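Local coordinates for plasmin and fibronectin-binding protein A (PDB 4MR0) that acts as a fibronectin-dependent adhesin and invasin of Streptococcus pneumoniae, binding human fibronectin, plasmin, plasminogen and serum albumin, at residues V346-T351 with N369-M374; N392-K397 with A434-N439. All coordinates share one frame; numbering follows the deposited sequence.

Contact 1 of 2, residues V346-T351 with N369-M374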
loop_
_atom_site.group_PDB
_atom_site.type_symbol
_atom_site.label_atom_id
_atom_site.label_comp_id
_atom_site.label_asym_id
_atom_site.label_seq_id
_atom_site.Cartn_x
_atom_site.Cartn_y
_atom_site.Cartn_z
ATOM N N VAL A 346 -4.229 -8.291 -0.380
ATOM C CA VAL A 346 -4.745 -7.894 -1.685
ATOM C C VAL A 346 -3.842 -6.799 -2.267
ATOM O O VAL A 346 -3.316 -6.927 -3.376
ATOM C CB VAL A 346 -6.196 -7.370 -1.567
ATOM C CG1 VAL A 346 -6.703 -6.897 -2.924
ATOM C CG2 VAL A 346 -7.095 -8.483 -1.030
ATOM N N THR A 347 -3.662 -5.730 -1.499
ATOM C CA THR A 347 -2.824 -4.602 -1.894
ATOM C C THR A 347 -1.999 -4.252 -0.667
ATOM O O THR A 347 -2.551 -3.969 0.393
ATOM C CB THR A 347 -3.680 -3.383 -2.295
ATOM O OG1 THR A 347 -4.400 -3.685 -3.494
ATOM C CG2 THR A 347 -2.807 -2.158 -2.537
ATOM N N ALA A 348 -0.677 -4.277 -0.794
ATOM C CA ALA A 348 0.165 -3.978 0.359
ATOM C C ALA A 348 0.134 -2.517 0.802
ATOM O O ALA A 348 -0.066 -2.227 1.984
ATOM C CB ALA A 348 1.612 -4.405 0.084
ATOM N N ILE A 349 0.311 -1.601 -0.146
ATOM C CA ILE A 349 0.376 -0.180 0.182
ATOM C C ILE A 349 -0.309 0.709 -0.840
ATOM O O ILE A 349 -0.216 0.466 -2.045
ATOM C CB ILE A 349 1.856 0.296 0.252
ATOM C CG1 ILE A 349 2.661 -0.598 1.192
ATOM C CG2 ILE A 349 1.923 1.752 0.717
ATOM C CD1 ILE A 349 4.173 -0.396 1.080
ATOM N N GLY A 350 -0.984 1.752 -0.364
ATOM C CA GLY A 350 -1.603 2.681 -1.292
ATOM C C GLY A 350 -2.860 3.338 -0.775
ATOM O O GLY A 350 -3.049 3.491 0.427
ATOM N N THR A 351 -3.706 3.760 -1.703
ATOM C CA THR A 351 -4.983 4.359 -1.359
ATOM C C THR A 351 -5.839 4.359 -2.619
ATOM O O THR A 351 -5.332 4.144 -3.726
ATOM C CB THR A 351 -4.832 5.782 -0.775
ATOM O OG1 THR A 351 -6.065 6.153 -0.139
ATOM C CG2 THR A 351 -4.486 6.791 -1.856
ATOM N N ASN A 369 11.252 -3.191 0.159
ATOM C CA ASN A 369 10.270 -4.097 0.765
ATOM C C ASN A 369 10.140 -5.340 -0.106
ATOM O O ASN A 369 10.535 -5.330 -1.275
ATOM C CB ASN A 369 8.884 -3.447 0.854
ATOM C CG ASN A 369 8.887 -2.169 1.657
ATOM O OD1 ASN A 369 8.831 -1.061 1.101
ATOM N ND2 ASN A 369 8.963 -2.307 2.971
ATOM N N HIS A 370 9.578 -6.405 0.461
ATOM C CA HIS A 370 9.351 -7.640 -0.285
ATOM C C HIS A 370 7.839 -7.881 -0.337
ATOM O O HIS A 370 7.215 -8.184 0.678
ATOM C CB HIS A 370 10.039 -8.829 0.398
ATOM C CG HIS A 370 9.895 -10.121 -0.348
ATOM N ND1 HIS A 370 10.467 -11.298 0.085
ATOM C CD2 HIS A 370 9.251 -10.420 -1.503
ATOM C CE1 HIS A 370 10.182 -12.266 -0.769
ATOM N NE2 HIS A 370 9.446 -11.760 -1.742
ATOM N N PHE A 371 7.252 -7.725 -1.517
ATOM C CA PHE A 371 5.818 -7.930 -1.699
ATOM C C PHE A 371 5.680 -9.341 -2.261
ATOM O O PHE A 371 5.768 -9.556 -3.471
ATOM C CB PHE A 371 5.277 -6.896 -2.674
ATOM C CG PHE A 371 5.474 -5.477 -2.217
ATOM C CD1 PHE A 371 4.778 -4.984 -1.116
ATOM C CD2 PHE A 371 6.362 -4.638 -2.879
ATOM C CE1 PHE A 371 4.966 -3.663 -0.679
ATOM C CE2 PHE A 371 6.558 -3.317 -2.452
ATOM C CZ PHE A 371 5.859 -2.831 -1.351
ATOM N N ASP A 372 5.453 -10.289 -1.356
ATOM C CA ASP A 372 5.383 -11.705 -1.688
ATOM C C ASP A 372 4.042 -12.285 -2.129
ATOM O O ASP A 372 3.269 -12.797 -1.314
ATOM C CB ASP A 372 5.913 -12.502 -0.496
ATOM C CG ASP A 372 6.417 -13.879 -0.884
ATOM O OD1 ASP A 372 6.254 -14.275 -2.055
ATOM O OD2 ASP A 372 6.978 -14.565 -0.006
ATOM N N ASN A 373 3.787 -12.213 -3.430
ATOM C CA ASN A 373 2.573 -12.764 -4.027
ATOM C C ASN A 373 1.262 -12.081 -3.629
ATOM O O ASN A 373 0.319 -12.752 -3.199
ATOM C CB ASN A 373 2.503 -14.275 -3.714
ATOM C CG ASN A 373 1.599 -15.039 -4.669
ATOM O OD1 ASN A 373 1.638 -14.830 -5.887
ATOM N ND2 ASN A 373 0.790 -15.947 -4.123
ATOM N N MET A 374 1.193 -10.758 -3.774
ATOM C CA MET A 374 -0.032 -10.022 -3.452
ATOM C C MET A 374 -1.092 -10.413 -4.479
ATOM O O MET A 374 -0.763 -10.761 -5.612
ATOM C CB MET A 374 0.205 -8.510 -3.515
ATOM C CG MET A 374 0.468 -7.834 -2.156
ATOM S SD MET A 374 1.933 -8.311 -1.226
ATOM C CE MET A 374 1.356 -9.872 -0.447
#
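The methyl group of Ala-348 and the ring of Phe-371 meet at the centre of this contact, with CB of Ala-348 3.4 Å from CD1 of the ring. Phe-371 reaches this spot because its CG lies beside the backbone N and anti to the carbonyl carbon (chi1 -60°), which turns the ring toward the corner at Ala-348. The small methyl of Ala-348 lets the ring come this near. Next along the chain, Ile-349 comes to the rim of the same ring: its CD1 lies in the ring plane, 3.8 Å from CE1 of Phe-371, and the two side chains cross at about a right angle. With chi2 of Ile-349 near 167°, its CG1 arm is extended, which lets the terminal methyl reach the ring.

Such interior packing belongs to the right-handed parallel beta-helix that makes up this part of the adhesin, whose turns point apolar residues into a common core; 346-348 falls in one PbH1 repeat and 369-374 in the next. Here the chain turns a corner at Ala-348 and Ile-349, and Phe-371 lies on strand 364-372 across the interior; its ring also meets those of Phe-336 and Phe-394 on the neighbouring turns.

Met-374, just past the end of that strand, lies beside the alanine. Its flexible chain is bent at chi2 and chi3, bringing SD to 4.1 Å from CB of Ala-348, while its CB lies 3.9 Å from O of Val-346. No hydrogen bond crosses between the segments; the backbone of Ala-348 bonds to Ile-305 and Ala-377, and N of Val-346 to OE1 of Gln-288.

Contact 2 of 2, residues N392-K397 with A434-N439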
loop_
_atom_site.group_PDB
_atom_site.type_symbol
_atom_site.label_atom_id
_atom_site.label_comp_id
_atom_site.label_asym_id
_atom_site.label_seq_id
_atom_site.Cartn_x
_atom_site.Cartn_y
_atom_site.Cartn_z
ATOM N N ASN A 392 12.464 -2.426 -4.369
ATOM C CA ASN A 392 11.542 -3.408 -3.815
ATOM C C ASN A 392 11.555 -4.685 -4.648
ATOM O O ASN A 392 11.971 -4.683 -5.804
ATOM C CB ASN A 392 10.121 -2.845 -3.800
ATOM C CG ASN A 392 9.999 -1.598 -2.952
ATOM O OD1 ASN A 392 9.924 -1.673 -1.725
ATOM N ND2 ASN A 392 9.990 -0.436 -3.606
ATOM N N ARG A 393 11.104 -5.777 -4.046
ATOM C CA ARG A 393 11.022 -7.054 -4.735
ATOM C C ARG A 393 9.548 -7.467 -4.794
ATOM O O ARG A 393 8.900 -7.640 -3.760
ATOM C CB ARG A 393 11.841 -8.108 -3.989
ATOM C CG ARG A 393 11.580 -9.522 -4.458
ATOM C CD ARG A 393 12.499 -10.502 -3.760
ATOM N NE ARG A 393 12.116 -11.883 -4.035
ATOM C CZ ARG A 393 12.767 -12.944 -3.565
ATOM N NH1 ARG A 393 13.837 -12.780 -2.794
ATOM N NH2 ARG A 393 12.340 -14.167 -3.857
ATOM N N PHE A 394 9.013 -7.606 -6.000
ATOM C CA PHE A 394 7.612 -7.999 -6.164
ATOM C C PHE A 394 7.560 -9.397 -6.752
ATOM O O PHE A 394 7.942 -9.593 -7.911
ATOM C CB PHE A 394 6.873 -7.066 -7.128
ATOM C CG PHE A 394 6.878 -5.616 -6.727
ATOM C CD1 PHE A 394 8.054 -4.867 -6.770
ATOM C CD2 PHE A 394 5.687 -4.979 -6.373
ATOM C CE1 PHE A 394 8.044 -3.504 -6.473
ATOM C CE2 PHE A 394 5.658 -3.623 -6.075
ATOM C CZ PHE A 394 6.838 -2.875 -6.126
ATOM N N ASP A 395 7.090 -10.363 -5.971
ATOM C CA ASP A 395 6.987 -11.729 -6.468
ATOM C C ASP A 395 5.531 -12.072 -6.743
ATOM O O ASP A 395 4.629 -11.617 -6.036
ATOM C CB ASP A 395 7.562 -12.725 -5.458
ATOM C CG ASP A 395 9.075 -12.619 -5.320
ATOM O OD1 ASP A 395 9.766 -12.462 -6.353
ATOM O OD2 ASP A 395 9.575 -12.710 -4.181
ATOM N N LYS A 396 5.299 -12.862 -7.782
ATOM C CA LYS A 396 3.946 -13.268 -8.130
ATOM C C LYS A 396 3.992 -14.692 -8.645
ATOM O O LYS A 396 4.630 -14.979 -9.659
ATOM C CB LYS A 396 3.361 -12.336 -9.192
ATOM C CG LYS A 396 1.916 -12.637 -9.573
ATOM C CD LYS A 396 0.961 -12.493 -8.397
ATOM C CE LYS A 396 -0.485 -12.686 -8.848
ATOM N NZ LYS A 396 -1.440 -12.748 -7.706
ATOM N N LYS A 397 3.327 -15.589 -7.929
ATOM C CA LYS A 397 3.300 -16.993 -8.306
ATOM C C LYS A 397 2.075 -17.311 -9.157
ATOM O O LYS A 397 1.223 -16.451 -9.397
ATOM C CB LYS A 397 3.303 -17.870 -7.053
ATOM C CG LYS A 397 4.552 -17.726 -6.200
ATOM C CD LYS A 397 4.574 -18.759 -5.080
ATOM C CE LYS A 397 3.717 -18.352 -3.893
ATOM N NZ LYS A 397 4.526 -17.618 -2.872
ATOM N N ALA A 434 11.867 2.985 -9.513
ATOM C CA ALA A 434 13.224 2.631 -9.898
ATOM C C ALA A 434 13.869 1.468 -9.175
ATOM O O ALA A 434 13.593 1.211 -8.008
ATOM C CB ALA A 434 14.107 3.855 -9.739
ATOM N N GLU A 435 14.738 0.770 -9.896
ATOM C CA GLU A 435 15.506 -0.333 -9.340
ATOM C C GLU A 435 14.725 -1.396 -8.570
ATOM O O GLU A 435 15.214 -1.926 -7.570
ATOM C CB GLU A 435 16.607 0.248 -8.444
ATOM C CG GLU A 435 17.543 1.220 -9.168
ATOM C CD GLU A 435 18.104 2.302 -8.254
ATOM O OE1 GLU A 435 18.736 1.962 -7.226
ATOM O OE2 GLU A 435 17.914 3.501 -8.567
ATOM N N ASN A 436 13.519 -1.707 -9.029
ATOM C CA ASN A 436 12.707 -2.737 -8.383
ATOM C C ASN A 436 12.877 -4.035 -9.169
ATOM O O ASN A 436 13.153 -4.005 -10.368
ATOM C CB ASN A 436 11.225 -2.340 -8.392
ATOM C CG ASN A 436 10.957 -1.065 -7.623
ATOM O OD1 ASN A 436 10.930 -1.064 -6.395
ATOM N ND2 ASN A 436 10.771 0.033 -8.344
ATOM N N ILE A 437 12.713 -5.169 -8.497
ATOM C CA ILE A 437 12.830 -6.459 -9.168
ATOM C C ILE A 437 11.462 -7.126 -9.152
ATOM O O ILE A 437 10.804 -7.178 -8.108
ATOM C CB ILE A 437 13.827 -7.406 -8.460
ATOM C CG1 ILE A 437 15.199 -6.744 -8.341
ATOM C CG2 ILE A 437 13.947 -8.715 -9.248
ATOM C CD1 ILE A 437 15.288 -5.712 -7.236
ATOM N N PHE A 438 11.029 -7.619 -10.307
ATOM C CA PHE A 438 9.744 -8.305 -10.403
ATOM C C PHE A 438 9.969 -9.734 -10.896
ATOM O O PHE A 438 10.654 -9.947 -11.900
ATOM C CB PHE A 438 8.799 -7.597 -11.386
ATOM C CG PHE A 438 8.531 -6.149 -11.065
ATOM C CD1 PHE A 438 9.490 -5.173 -11.324
ATOM C CD2 PHE A 438 7.308 -5.759 -10.529
ATOM C CE1 PHE A 438 9.233 -3.825 -11.065
ATOM C CE2 PHE A 438 7.039 -4.415 -10.265
ATOM C CZ PHE A 438 8.003 -3.447 -10.531
ATOM N N ASN A 439 9.406 -10.706 -10.180
ATOM C CA ASN A 439 9.502 -12.112 -10.565
ATOM C C ASN A 439 8.061 -12.556 -10.744
ATOM O O ASN A 439 7.359 -12.818 -9.770
ATOM C CB ASN A 439 10.193 -12.928 -9.470
ATOM C CG ASN A 439 11.615 -12.470 -9.225
ATOM O OD1 ASN A 439 12.432 -12.440 -10.146
ATOM N ND2 ASN A 439 11.917 -12.102 -7.983
#
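Strands 393-396 and 437-439 run parallel, 8° apart with axes 4.8 Å from each other, in a register that sets Phe-394 beside Phe-438 and is held by backbone bonds such as Phe-394 N to Ile-437 O (2.8 Å). The two phenylalanines repeat the same rotamer one turn apart, making an offset stack with centroids 4.6 Å apart and planes at 13°; CE2 of Phe-438 lies over the rim of the Phe-394 ring.

At the start of the strands Asn-392 and Asn-436 form an asparagine ladder, side by side with nearly coplanar amides. Asn-436 OD1 is gripped twice, by ND2 of Asn-392 (3.0 Å) in its carbonyl plane and by the backbone N of Asn-392. An amide suits this place because it both donates and accepts: Asn-392 OD1 in turn takes the N-H of Asn-369.

On the face opposite the phenylalanines, Asn-439 ND2 gives a straight 2.7 Å bond to Asp-395 OD1. The second oxygen, OD2, forms a salt bridge with NE of Arg-393 through its syn lone pair, tilted from the guanidinium plane; NE2 of His-370 is a further hydrogen-bond partner.

Strand 364-372 flanks strand 387-396 and strand 462-473 flanks 431-440, while Leu-412 and Val-413 of strand 410-415 pack against both phenylalanines from across the core.

Overall arrangement
Contacts 1 and 2 follow one another along the beta-helix, each joining two successive turns, and they share a face through the neighbouring strands 364-372 and 387-396. Contact 1 reaches across the interior from a corner of the coil to a strand; all its touching residues are buried, about 6 Å from the chain centre, and its side-chain contacts are apolar, with no hydrogen bond between the segments. Contact 2, about 15 Å from that centre, joins adjacent strands through backbone bonds; it is buried on its phenylalanine side and has Arg-393 exposed at its edge. One line of inward rings runs through both, and Asn-373 OD1 bonds to the backbone N of Lys-397.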